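Local coordinates for protein TRAP dicarboxylate transporter-DctP subunit (Rhodobacter sphaeroides, PDB 4PE3) that probably binds a small organic acid in the periplasm and delivers it to a TRAP-type transporter, at residues G72-Y77 and G87-H92; K173-E178 and A211-V216. All coordinates share one frame; numbering follows the deposited sequence.

Contact 1 (G72-Y77 and G87-H92)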
loop_
_atom_site.group_PDB
_atom_site.type_symbol
_atom_site.label_atom_id
_atom_site.label_comp_id
_atom_site.label_asym_id
_atom_site.label_seq_id
_atom_site.Cartn_x
_atom_site.Cartn_y
_atom_site.Cartn_z
ATOM N N GLY A 72 -14.932 4.183 -11.332
ATOM C CA GLY A 72 -15.610 5.151 -12.165
ATOM C C GLY A 72 -17.000 4.755 -12.625
ATOM O O GLY A 72 -17.603 5.484 -13.411
ATOM N N THR A 73 -17.508 3.614 -12.161
ATOM C CA THR A 73 -18.826 3.153 -12.610
ATOM C C THR A 73 -19.910 4.129 -12.242
ATOM O O THR A 73 -20.723 4.504 -13.080
ATOM C CB THR A 73 -19.230 1.830 -11.964
ATOM O OG1 THR A 73 -18.380 0.802 -12.445
ATOM C CG2 THR A 73 -20.668 1.481 -12.313
ATOM N N ILE A 74 -19.926 4.510 -10.970
ATOM C CA ILE A 74 -20.985 5.347 -10.444
ATOM C C ILE A 74 -20.467 6.755 -10.206
ATOM O O ILE A 74 -21.168 7.720 -10.507
ATOM C CB ILE A 74 -21.571 4.764 -9.146
ATOM C CG1 ILE A 74 -22.044 3.331 -9.371
ATOM C CG2 ILE A 74 -22.735 5.621 -8.661
ATOM C CD1 ILE A 74 -23.240 3.238 -10.339
ATOM N N VAL A 75 -19.248 6.883 -9.680
ATOM C CA VAL A 75 -18.681 8.200 -9.434
ATOM C C VAL A 75 -17.173 8.217 -9.610
ATOM O O VAL A 75 -16.536 7.174 -9.690
ATOM C CB VAL A 75 -18.976 8.687 -8.008
ATOM C CG1 VAL A 75 -20.436 9.093 -7.885
ATOM C CG2 VAL A 75 -18.587 7.617 -6.988
ATOM N N ASP A 76 -16.620 9.421 -9.663
ATOM C CA ASP A 76 -15.180 9.624 -9.750
ATOM C C ASP A 76 -14.477 8.940 -8.578
ATOM O O ASP A 76 -15.001 8.922 -7.463
ATOM C CB ASP A 76 -14.914 11.131 -9.727
ATOM C CG ASP A 76 -13.460 11.467 -9.912
ATOM O OD1 ASP A 76 -12.740 11.597 -8.897
ATOM O OD2 ASP A 76 -13.041 11.611 -11.077
ATOM N N TYR A 77 -13.289 8.382 -8.814
ATOM C CA TYR A 77 -12.548 7.663 -7.769
ATOM C C TYR A 77 -12.205 8.479 -6.500
ATOM O O TYR A 77 -12.006 7.899 -5.431
ATOM C CB TYR A 77 -11.274 7.034 -8.356
ATOM C CG TYR A 77 -10.164 8.019 -8.666
ATOM C CD1 TYR A 77 -10.212 8.829 -9.795
ATOM C CD2 TYR A 77 -9.072 8.138 -7.827
ATOM C CE1 TYR A 77 -9.203 9.726 -10.071
ATOM C CE2 TYR A 77 -8.057 9.026 -8.096
ATOM C CZ TYR A 77 -8.125 9.820 -9.218
ATOM O OH TYR A 77 -7.111 10.712 -9.487
ATOM N N GLY A 87 -25.579 7.641 -0.200
ATOM C CA GLY A 87 -26.395 6.473 -0.513
ATOM C C GLY A 87 -26.368 6.102 -1.980
ATOM O O GLY A 87 -27.098 5.213 -2.420
ATOM N N LEU A 88 -25.529 6.787 -2.744
ATOM C CA LEU A 88 -25.405 6.524 -4.176
ATOM C C LEU A 88 -24.641 5.212 -4.448
ATOM O O LEU A 88 -24.949 4.463 -5.376
ATOM C CB LEU A 88 -24.717 7.711 -4.844
ATOM C CG LEU A 88 -24.416 7.577 -6.334
ATOM C CD1 LEU A 88 -25.697 7.282 -7.118
ATOM C CD2 LEU A 88 -23.752 8.846 -6.843
ATOM N N ILE A 89 -23.623 4.954 -3.639
ATOM C CA ILE A 89 -23.028 3.625 -3.531
ATOM C C ILE A 89 -22.973 3.339 -2.026
ATOM O O ILE A 89 -23.284 4.230 -1.217
ATOM C CB ILE A 89 -21.617 3.548 -4.147
ATOM C CG1 ILE A 89 -20.670 4.538 -3.468
ATOM C CG2 ILE A 89 -21.659 3.806 -5.652
ATOM C CD1 ILE A 89 -19.242 4.431 -4.000
ATOM N N ASP A 90 -22.636 2.117 -1.639
ATOM C CA ASP A 90 -22.625 1.722 -0.229
ATOM C C ASP A 90 -21.236 1.541 0.372
ATOM O O ASP A 90 -21.096 1.558 1.594
ATOM C CB ASP A 90 -23.423 0.436 -0.049
ATOM C CG ASP A 90 -24.856 0.593 -0.485
ATOM O OD1 ASP A 90 -25.553 1.499 0.018
ATOM O OD2 ASP A 90 -25.290 -0.172 -1.372
ATOM N N GLY A 91 -20.217 1.357 -0.452
ATOM C CA GLY A 91 -18.866 1.249 0.057
ATOM C C GLY A 91 -17.860 1.406 -1.051
ATOM O O GLY A 91 -18.212 1.639 -2.217
ATOM N N HIS A 92 -16.590 1.292 -0.679
ATOM C CA HIS A 92 -15.498 1.279 -1.655
ATOM C C HIS A 92 -14.358 0.386 -1.234
ATOM O O HIS A 92 -14.221 0.031 -0.048
ATOM C CB HIS A 92 -15.000 2.699 -2.003
ATOM C CG HIS A 92 -14.405 3.475 -0.860
ATOM N ND1 HIS A 92 -14.285 4.844 -0.919
ATOM C CD2 HIS A 92 -13.830 3.091 0.308
ATOM C CE1 HIS A 92 -13.695 5.279 0.186
ATOM N NE2 HIS A 92 -13.426 4.238 0.949
#
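I74 and V75 pack against L88 and I89 at the two ends of a beta-alpha-beta crossover: the loop leaving strand 65-69 touches the turn that leads out of helix 80-86 into strand 91-95. Only apolar side chains meet here. The tight part is built around CG2 of I74. With CG1 set beside the backbone N (chi1 -55°), the CG2 methyl stands anti to that N and pushes into the fork of L88, where it lies 3.5 Å from L88 CG and 3.7 Å from L88 CD1. I89 offers its own gamma methyl to the same isoleucine, and I89 CG2 comes within 3.6 Å of I74 CB. The inner side is covered: I89 also rests on M69 and on A83 and I84 of the helix, and I74 reaches M69. L88 is exposed, so the tight grip on I74 and V75 lies at the solvent edge, while I89 is buried. The pairing is looser deeper along V75, whose CG2 stays 4.4 Å from I89 CD1, while A83 of helix 80-86 touches both side chains. Elsewhere the loop is pinned by the amide of Q36 on strand 32-37, which takes the N-H of I74 on OE1 and gives NE2 to the carbonyl of V75. On the partner side, a Schellman motif at G87 ends the helix just before L88. The other branch of V75, CG1, presses 3.5 Å from CD2 of L88, tighter than usual for two methyls.

Contact 2 (K173-E178 and A211-V216); sequences KVRSPE and AADYSV. With ZN (zinc ion), chain F.
D213 OD2 is hydrogen-bonded to water 1 at 2.6 Å and to NE2 of H238, while the side chain of P177 crosses that of D213 at about a right angle, P177 CD 3.7 Å from D213 OD2. The other oxygen, D213 OD1, binds the zinc ion at 2.0 Å, helped by Y214 O, E155 and two waters. R175 reaches over from the parallel neighbour: its chain bends at chi2 (-95°), bringing NH1 2.9 Å from D213 O. That oxygen lies almost in the guanidinium plane, yet the donor stands well above the carbonyl plane. L195 O holds NE and S197 OG holds NH2, fixing the group's rotation. TRAP solute-binding proteins commonly use an arginine on this strand for the substrate carboxylate, and R175 probably corresponds to it. A leucine in its place would probably leave D213 O, L195 O and S197 OG without this shared donor. Backbone bonds join the strands, R175 N to A211 O (2.9 Å) and D213 N to R175 O (2.9 Å). Strand 157-159 flanks 211-213, strand 191-193 flanks 173-175, helix 180-187 touches S176 and D213, and helix 217-223 packs on Y214.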
loop_
_atom_site.group_PDB
_atom_site.type_symbol
_atom_site.label_atom_id
_atom_site.label_comp_id
_atom_site.label_asym_id
_atom_site.label_seq_id
_atom_site.Cartn_x
_atom_site.Cartn_y
_atom_site.Cartn_z
ATOM N N LYS A 173 20.778 8.166 -8.701
ATOM C CA LYS A 173 19.648 8.765 -9.382
ATOM C C LYS A 173 18.503 7.772 -9.349
ATOM O O LYS A 173 18.581 6.734 -9.986
ATOM C CB LYS A 173 20.007 9.134 -10.821
ATOM C CG LYS A 173 20.988 10.293 -10.882
ATOM C CD LYS A 173 21.689 10.437 -12.232
ATOM C CE LYS A 173 22.852 9.418 -12.394
ATOM N NZ LYS A 173 23.793 9.675 -13.551
ATOM N N VAL A 174 17.470 8.084 -8.562
ATOM C CA VAL A 174 16.350 7.167 -8.329
ATOM C C VAL A 174 15.047 7.750 -8.845
ATOM O O VAL A 174 14.596 8.785 -8.363
ATOM C CB VAL A 174 16.164 6.917 -6.801
ATOM C CG1 VAL A 174 14.999 5.979 -6.544
ATOM C CG2 VAL A 174 17.438 6.398 -6.151
ATOM N N ARG A 175 14.440 7.120 -9.846
ATOM C CA ARG A 175 13.098 7.521 -10.240
ATOM C C ARG A 175 12.147 7.402 -9.044
ATOM O O ARG A 175 11.985 6.323 -8.476
ATOM C CB ARG A 175 12.594 6.684 -11.414
ATOM C CG ARG A 175 11.221 7.125 -11.911
ATOM C CD ARG A 175 10.097 6.329 -11.309
ATOM N NE ARG A 175 8.819 6.741 -11.899
ATOM C CZ ARG A 175 7.693 6.045 -11.824
ATOM N NH1 ARG A 175 7.653 4.899 -11.157
ATOM N NH2 ARG A 175 6.597 6.509 -12.423
ATOM N N SER A 176 11.503 8.514 -8.721
ATOM C CA SER A 176 10.725 8.623 -7.488
ATOM C C SER A 176 9.460 9.411 -7.777
ATOM O O SER A 176 9.535 10.511 -8.294
ATOM C CB SER A 176 11.524 9.385 -6.419
ATOM O OG SER A 176 12.761 8.797 -6.058
ATOM N N PRO A 177 8.293 8.874 -7.412
ATOM C CA PRO A 177 7.107 9.727 -7.436
ATOM C C PRO A 177 7.292 10.957 -6.556
ATOM O O PRO A 177 7.921 10.884 -5.497
ATOM C CB PRO A 177 6.023 8.807 -6.880
ATOM C CG PRO A 177 6.465 7.432 -7.267
ATOM C CD PRO A 177 7.953 7.481 -7.086
ATOM N N GLU A 178 6.783 12.083 -7.037
ATOM C CA GLU A 178 6.658 13.339 -6.313
ATOM C C GLU A 178 6.092 13.128 -4.920
ATOM O O GLU A 178 5.203 12.306 -4.737
ATOM C CB GLU A 178 5.625 14.188 -7.064
ATOM C CG GLU A 178 5.947 15.613 -7.243
ATOM C CD GLU A 178 5.151 16.194 -8.390
ATOM O OE1 GLU A 178 4.046 16.716 -8.177
ATOM O OE2 GLU A 178 5.630 16.088 -9.512
ATOM N N ALA A 211 18.346 3.710 -10.747
ATOM C CA ALA A 211 17.458 2.921 -9.892
ATOM C C ALA A 211 16.045 3.502 -9.984
ATOM O O ALA A 211 15.859 4.623 -10.453
ATOM C CB ALA A 211 17.945 2.959 -8.448
ATOM N N ALA A 212 15.057 2.766 -9.508
ATOM C CA ALA A 212 13.692 3.235 -9.610
ATOM C C ALA A 212 12.747 2.594 -8.645
ATOM O O ALA A 212 12.808 1.399 -8.388
ATOM C CB ALA A 212 13.161 2.997 -11.032
ATOM N N ASP A 213 11.835 3.427 -8.146
ATOM C CA ASP A 213 10.517 2.972 -7.749
ATOM C C ASP A 213 9.775 2.546 -9.000
ATOM O O ASP A 213 9.694 3.318 -9.942
ATOM C CB ASP A 213 9.794 4.147 -7.062
ATOM C CG ASP A 213 8.372 3.823 -6.671
ATOM O OD1 ASP A 213 7.617 3.290 -7.512
ATOM O OD2 ASP A 213 7.987 4.138 -5.520
ATOM N N TYR A 214 9.250 1.331 -9.024
ATOM C CA TYR A 214 8.353 0.930 -10.087
ATOM C C TYR A 214 7.181 0.227 -9.403
ATOM O O TYR A 214 6.301 0.928 -8.801
ATOM C CB TYR A 214 9.079 0.116 -11.176
ATOM C CG TYR A 214 8.300 0.046 -12.475
ATOM C CD1 TYR A 214 8.130 1.175 -13.265
ATOM C CD2 TYR A 214 7.711 -1.136 -12.887
ATOM C CE1 TYR A 214 7.390 1.129 -14.429
ATOM C CE2 TYR A 214 6.973 -1.195 -14.063
ATOM C CZ TYR A 214 6.835 -0.064 -14.819
ATOM O OH TYR A 214 6.118 -0.138 -15.987
ATOM N N SER A 215 7.207 -1.098 -9.339
ATOM C CA SER A 215 6.082 -1.885 -8.856
ATOM C C SER A 215 6.525 -3.083 -8.002
ATOM O O SER A 215 7.653 -3.088 -7.474
ATOM C CB SER A 215 5.246 -2.339 -10.059
ATOM O OG SER A 215 4.034 -2.989 -9.702
ATOM N N VAL A 216 5.659 -4.078 -7.843
ATOM C CA VAL A 216 5.987 -5.300 -7.162
ATOM C C VAL A 216 6.977 -6.094 -8.010
ATOM O O VAL A 216 7.076 -5.879 -9.227
ATOM C CB VAL A 216 4.723 -6.114 -6.847
ATOM C CG1 VAL A 216 3.798 -5.274 -5.972
ATOM C CG2 VAL A 216 3.996 -6.564 -8.115
HETATM ZN ZN ZN F . 5.913 2.419 -6.989
HETATM O O HOH W 1 5.461 3.436 -5.210
HETATM O O HOH W 2 4.569 3.150 -8.271
#

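From the N terminus, the chain first runs through strands 32-37 and 65-69, then closes a short loop at contact 1, where 72-77 meets 87-92 around helix 80-86. This joins the loop after strand 65-69 to the lead-in of strand 91-95, both strands in the five-stranded sheet. After several helices and strand 144-150 of that same sheet, the chain enters the four-stranded sheet at 157-159. Contact 2 there closes a longer loop, from 173-178 to 211-216, that contains helix 180-187, strand 191-193 and helix 200-206. Strand 243-248 then returns to the first sheet. The two loops follow in series, neither nesting nor crossing; the contacts' centres lie about 31 Å apart, one at the first sheet's crossover, the other within the second sheet.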